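Local coordinates for protein Non-reducing end alpha-L-arabinofuranosidase BoGH43B (Bacteroides ovatus, PDB 5JOZ) that removes terminal non-reducing alpha-L-arabinofuranosyl residues from the side branches of xyloglucan, as a family 43 glycoside hydrolase, at residues Y76-Y88 with N122-G134. Residues are numbered along the deposited sequence; the frame is centred on the assembly and turned at random.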
loop_
_atom_site.group_PDB
_atom_site.type_symbol
_atom_site.label_atom_id
_atom_site.label_comp_id
_atom_site.label_asym_id
_atom_site.label_seq_id
_atom_site.Cartn_x
_atom_site.Cartn_y
_atom_site.Cartn_z
ATOM N N TYR A 76 5.401 5.744 5.723
ATOM C CA TYR A 76 4.559 6.792 5.131
ATOM C C TYR A 76 5.069 7.035 3.705
ATOM O O TYR A 76 5.822 6.217 3.182
ATOM C CB TYR A 76 4.607 8.070 5.987
ATOM C CG TYR A 76 3.608 8.125 7.098
ATOM C CD1 TYR A 76 3.553 7.105 8.046
ATOM C CD2 TYR A 76 2.727 9.205 7.230
ATOM C CE1 TYR A 76 2.641 7.139 9.094
ATOM C CE2 TYR A 76 1.807 9.256 8.284
ATOM C CZ TYR A 76 1.770 8.212 9.214
ATOM O OH TYR A 76 0.883 8.206 10.264
ATOM N N ALA A 77 4.632 8.111 3.055
ATOM C CA ALA A 77 4.958 8.359 1.639
ATOM C C ALA A 77 6.444 8.260 1.315
ATOM O O ALA A 77 7.243 8.981 1.904
ATOM C CB ALA A 77 4.447 9.721 1.211
ATOM N N PRO A 78 6.819 7.351 0.397
ATOM C CA PRO A 78 8.173 7.263 -0.102
ATOM C C PRO A 78 8.351 8.080 -1.372
ATOM O O PRO A 78 7.380 8.302 -2.108
ATOM C CB PRO A 78 8.295 5.796 -0.449
ATOM C CG PRO A 78 6.941 5.484 -1.016
ATOM C CD PRO A 78 5.967 6.345 -0.261
ATOM N N THR A 79 9.580 8.502 -1.639
ATOM C CA THR A 79 9.927 9.060 -2.943
ATOM C C THR A 79 11.031 8.173 -3.553
ATOM O O THR A 79 11.946 7.767 -2.840
ATOM C CB THR A 79 10.325 10.547 -2.810
ATOM O OG1 THR A 79 9.199 11.288 -2.326
ATOM C CG2 THR A 79 10.778 11.127 -4.132
ATOM N N LEU A 80 10.912 7.866 -4.851
ATOM C CA LEU A 80 11.841 6.989 -5.593
ATOM C C LEU A 80 12.544 7.789 -6.689
ATOM O O LEU A 80 11.889 8.403 -7.527
ATOM C CB LEU A 80 11.073 5.828 -6.239
ATOM C CG LEU A 80 11.701 4.975 -7.351
ATOM C CD1 LEU A 80 12.922 4.214 -6.879
ATOM C CD2 LEU A 80 10.688 3.970 -7.876
ATOM N N ARG A 81 13.872 7.776 -6.691
ATOM C CA ARG A 81 14.638 8.450 -7.741
ATOM C C ARG A 81 15.825 7.606 -8.180
ATOM O O ARG A 81 16.162 6.612 -7.538
ATOM C CB ARG A 81 15.108 9.825 -7.259
ATOM C CG ARG A 81 14.003 10.776 -6.820
ATOM C CD ARG A 81 13.176 11.270 -7.994
ATOM N NE ARG A 81 12.094 12.189 -7.587
ATOM C CZ ARG A 81 10.774 11.954 -7.654
ATOM N NH1 ARG A 81 10.283 10.805 -8.102
ATOM N NH2 ARG A 81 9.922 12.898 -7.269
ATOM N N TYR A 82 16.433 8.014 -9.289
ATOM C CA TYR A 82 17.565 7.310 -9.897
ATOM C C TYR A 82 18.635 8.307 -10.355
ATOM O O TYR A 82 18.309 9.287 -11.029
ATOM C CB TYR A 82 17.078 6.501 -11.099
ATOM C CG TYR A 82 18.173 5.798 -11.866
ATOM C CD1 TYR A 82 18.630 4.542 -11.468
ATOM C CD2 TYR A 82 18.756 6.388 -12.994
ATOM C CE1 TYR A 82 19.627 3.888 -12.174
ATOM C CE2 TYR A 82 19.759 5.741 -13.706
ATOM C CZ TYR A 82 20.187 4.488 -13.294
ATOM O OH TYR A 82 21.178 3.833 -13.991
ATOM N N HIS A 83 19.897 8.035 -10.001
ATOM C CA HIS A 83 21.038 8.848 -10.420
ATOM C C HIS A 83 22.331 8.036 -10.520
ATOM O O HIS A 83 22.744 7.392 -9.548
ATOM C CB HIS A 83 21.239 10.021 -9.458
ATOM C CG HIS A 83 22.322 10.972 -9.874
ATOM N ND1 HIS A 83 22.270 11.696 -11.048
ATOM C CD2 HIS A 83 23.484 11.322 -9.268
ATOM C CE1 HIS A 83 23.353 12.446 -11.148
ATOM N NE2 HIS A 83 24.108 12.235 -10.084
ATOM N N ASP A 84 22.956 8.081 -11.700
ATOM C CA ASP A 84 24.257 7.449 -11.963
ATOM C C ASP A 84 24.352 6.006 -11.459
ATOM O O ASP A 84 25.109 5.696 -10.527
ATOM C CB ASP A 84 25.395 8.316 -11.390
ATOM C CG ASP A 84 25.824 9.419 -12.341
ATOM O OD1 ASP A 84 24.949 10.056 -12.973
ATOM O OD2 ASP A 84 27.050 9.645 -12.449
ATOM N N GLY A 85 23.541 5.146 -12.064
ATOM C CA GLY A 85 23.570 3.709 -11.780
ATOM C C GLY A 85 23.022 3.267 -10.435
ATOM O O GLY A 85 23.135 2.088 -10.103
ATOM N N THR A 86 22.415 4.188 -9.679
ATOM C CA THR A 86 21.953 3.925 -8.319
ATOM C C THR A 86 20.505 4.448 -8.103
ATOM O O THR A 86 20.213 5.611 -8.395
ATOM C CB THR A 86 22.913 4.577 -7.293
ATOM O OG1 THR A 86 24.220 4.003 -7.428
ATOM C CG2 THR A 86 22.428 4.384 -5.850
ATOM N N PHE A 87 19.626 3.583 -7.582
ATOM C CA PHE A 87 18.256 3.953 -7.213
ATOM C C PHE A 87 18.241 4.392 -5.772
ATOM O O PHE A 87 18.966 3.835 -4.969
ATOM C CB PHE A 87 17.310 2.761 -7.352
ATOM C CG PHE A 87 17.135 2.304 -8.753
ATOM C CD1 PHE A 87 18.061 1.449 -9.341
ATOM C CD2 PHE A 87 16.037 2.717 -9.496
ATOM C CE1 PHE A 87 17.903 1.030 -10.651
ATOM C CE2 PHE A 87 15.874 2.295 -10.805
ATOM C CZ PHE A 87 16.806 1.460 -11.386
ATOM N N TYR A 88 17.401 5.375 -5.452
ATOM C CA TYR A 88 17.271 5.919 -4.099
ATOM C C TYR A 88 15.796 5.933 -3.721
ATOM O O TYR A 88 14.959 6.356 -4.523
ATOM C CB TYR A 88 17.791 7.358 -4.041
ATOM C CG TYR A 88 19.283 7.511 -4.248
ATOM C CD1 TYR A 88 19.832 7.471 -5.520
ATOM C CD2 TYR A 88 20.137 7.709 -3.172
ATOM C CE1 TYR A 88 21.193 7.614 -5.717
ATOM C CE2 TYR A 88 21.506 7.851 -3.356
ATOM C CZ TYR A 88 22.029 7.801 -4.635
ATOM O OH TYR A 88 23.381 7.929 -4.838
ATOM N N ASN A 122 15.823 13.598 10.920
ATOM C CA ASN A 122 14.619 14.382 11.228
ATOM C C ASN A 122 13.361 13.525 11.075
ATOM O O ASN A 122 13.427 12.390 10.584
ATOM C CB ASN A 122 14.551 15.678 10.388
ATOM C CG ASN A 122 14.525 15.430 8.884
ATOM O OD1 ASN A 122 13.542 14.933 8.330
ATOM N ND2 ASN A 122 15.589 15.835 8.208
ATOM N N TRP A 123 12.228 14.079 11.499
ATOM C CA TRP A 123 10.952 13.366 11.505
ATOM C C TRP A 123 9.927 13.982 10.531
ATOM O O TRP A 123 8.715 13.855 10.728
ATOM C CB TRP A 123 10.416 13.340 12.938
ATOM C CG TRP A 123 11.254 12.497 13.855
ATOM C CD1 TRP A 123 12.371 12.888 14.533
ATOM C CD2 TRP A 123 11.054 11.115 14.172
ATOM N NE1 TRP A 123 12.876 11.839 15.260
ATOM C CE2 TRP A 123 12.088 10.736 15.059
ATOM C CE3 TRP A 123 10.103 10.160 13.794
ATOM C CZ2 TRP A 123 12.196 9.439 15.581
ATOM C CZ3 TRP A 123 10.209 8.869 14.311
ATOM C CH2 TRP A 123 11.248 8.521 15.194
ATOM N N TYR A 124 10.401 14.635 9.466
ATOM C CA TYR A 124 9.480 15.268 8.522
ATOM C C TYR A 124 8.738 14.212 7.695
ATOM O O TYR A 124 9.314 13.200 7.284
ATOM C CB TYR A 124 10.207 16.268 7.621
ATOM C CG TYR A 124 10.806 17.455 8.371
ATOM C CD1 TYR A 124 10.021 18.246 9.216
ATOM C CD2 TYR A 124 12.149 17.801 8.219
ATOM C CE1 TYR A 124 10.562 19.328 9.900
ATOM C CE2 TYR A 124 12.698 18.888 8.901
ATOM C CZ TYR A 124 11.902 19.648 9.734
ATOM O OH TYR A 124 12.440 20.724 10.402
ATOM N N VAL A 125 7.443 14.429 7.505
ATOM C CA VAL A 125 6.623 13.573 6.655
ATOM C C VAL A 125 6.890 13.946 5.199
ATOM O O VAL A 125 7.280 15.082 4.909
ATOM C CB VAL A 125 5.117 13.696 7.027
ATOM C CG1 VAL A 125 4.491 14.996 6.509
ATOM C CG2 VAL A 125 4.336 12.477 6.549
ATOM N N ASP A 126 6.703 12.989 4.296
ATOM C CA ASP A 126 6.787 13.227 2.859
ATOM C C ASP A 126 8.113 13.837 2.395
ATOM O O ASP A 126 8.127 14.807 1.642
ATOM C CB ASP A 126 5.604 14.107 2.411
ATOM C CG ASP A 126 4.254 13.465 2.686
ATOM O OD1 ASP A 126 4.224 12.280 3.075
ATOM O OD2 ASP A 126 3.223 14.148 2.493
ATOM N N PRO A 127 9.241 13.262 2.835
ATOM C CA PRO A 127 10.510 13.761 2.320
ATOM C C PRO A 127 10.628 13.422 0.847
ATOM O O PRO A 127 10.284 12.316 0.453
ATOM C CB PRO A 127 11.546 12.972 3.127
ATOM C CG PRO A 127 10.850 11.686 3.454
ATOM C CD PRO A 127 9.421 12.077 3.691
ATOM N N SER A 128 11.094 14.365 0.039
ATOM C CA SER A 128 11.318 14.102 -1.374
ATOM C C SER A 128 12.732 14.447 -1.745
ATOM O O SER A 128 13.328 15.322 -1.131
ATOM C CB SER A 128 10.352 14.911 -2.226
ATOM O OG SER A 128 10.454 14.525 -3.584
ATOM N N ILE A 129 13.257 13.761 -2.760
ATOM C CA ILE A 129 14.587 14.064 -3.285
ATOM C C ILE A 129 14.519 14.290 -4.781
ATOM O O ILE A 129 13.616 13.796 -5.441
ATOM C CB ILE A 129 15.642 12.970 -2.958
ATOM C CG1 ILE A 129 15.124 11.557 -3.259
ATOM C CG2 ILE A 129 16.067 13.044 -1.492
ATOM C CD1 ILE A 129 16.206 10.495 -3.237
ATOM N N GLU A 130 15.464 15.072 -5.292
ATOM C CA GLU A 130 15.645 15.235 -6.718
ATOM C C GLU A 130 17.115 15.505 -7.030
ATOM O O GLU A 130 17.800 16.196 -6.274
ATOM C CB GLU A 130 14.785 16.387 -7.231
ATOM C CG GLU A 130 14.750 16.504 -8.752
ATOM C CD GLU A 130 13.986 15.376 -9.437
ATOM O OE1 GLU A 130 14.246 15.159 -10.640
ATOM O OE2 GLU A 130 13.122 14.725 -8.795
ATOM N N PHE A 131 17.567 14.979 -8.167
ATOM C CA PHE A 131 18.923 15.172 -8.646
ATOM C C PHE A 131 18.980 16.194 -9.766
ATOM O O PHE A 131 18.512 15.922 -10.871
ATOM C CB PHE A 131 19.483 13.846 -9.122
ATOM C CG PHE A 131 19.726 12.881 -8.009
ATOM C CD1 PHE A 131 20.900 12.945 -7.266
ATOM C CD2 PHE A 131 18.768 11.925 -7.671
ATOM C CE1 PHE A 131 21.129 12.055 -6.224
ATOM C CE2 PHE A 131 18.997 11.032 -6.629
ATOM C CZ PHE A 131 20.178 11.098 -5.904
ATOM N N ILE A 132 19.546 17.366 -9.472
ATOM C CA ILE A 132 19.650 18.475 -10.428
ATOM C C ILE A 132 21.019 19.146 -10.292
ATOM O O ILE A 132 21.428 19.454 -9.182
ATOM C CB ILE A 132 18.582 19.578 -10.162
ATOM C CG1 ILE A 132 17.147 19.024 -10.194
ATOM C CG2 ILE A 132 18.715 20.711 -11.178
ATOM C CD1 ILE A 132 16.129 19.889 -9.463
ATOM N N ASP A 133 21.689 19.416 -11.413
ATOM C CA ASP A 133 22.950 20.193 -11.443
ATOM C C ASP A 133 24.037 19.525 -10.580
ATOM O O ASP A 133 24.784 20.202 -9.874
ATOM C CB ASP A 133 22.720 21.677 -11.012
ATOM C CG ASP A 133 22.027 22.537 -12.100
ATOM O OD1 ASP A 133 22.386 22.415 -13.296
ATOM O OD2 ASP A 133 21.147 23.369 -11.752
ATOM N N GLY A 134 24.103 18.194 -10.632
ATOM C CA GLY A 134 25.009 17.413 -9.776
ATOM C C GLY A 134 24.807 17.513 -8.264
ATOM O O GLY A 134 25.730 17.235 -7.500
HETATM O O HOH W 1 8.047 10.895 0.099
#
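Arg81 reaches from strand 79-83 to strand 128-132, the innermost strands of two successive blades of the family 43 beta-propeller, which run side by side at 14° with axes 6.7 Å apart. Its NE donates to Ile129 O (3.1 Å), nearly in line with the C=O bond but bent at the hydrogen (135°), and forms a salt bridge with Glu130 OE2 at 3.0 Å. A bend at chi2 turns the arginine chain so that NH1 hydrogen-bonds Leu80 O and, beyond the two segments, pairs with the carboxylate of Asp240 in a salt bridge, while Thr79 CG2 lies over the centre of one guanidinium face. With an alanine here, Glu130 would probably lose its cationic mate and Ile129 O its side-chain donor.

Toward the hairpin turn the contact is aromatic. His83 CB sits over the Phe131 ring, 3.4 Å from its centroid and 7° off the normal, a CH-pi contact; the imidazole is near parallel but slid aside. Phe131 CZ approaches a face of the Tyr88 ring, 3.6 Å from Tyr88 CE1.

At the other end one water donates to Ala77 O and Pro127 O and accepts from Thr79 OG1. Beside it, Ala77 CB lies 3.2 Å from Asp126 OD1, whereas OD2 accepts a hydrogen bond from Gly177 N. Ion pair, water and aromatic packing thus tie the blades together, which probably helps hold Asp126, the inferred pKa modulator, beside Glu176, the probable proton donor.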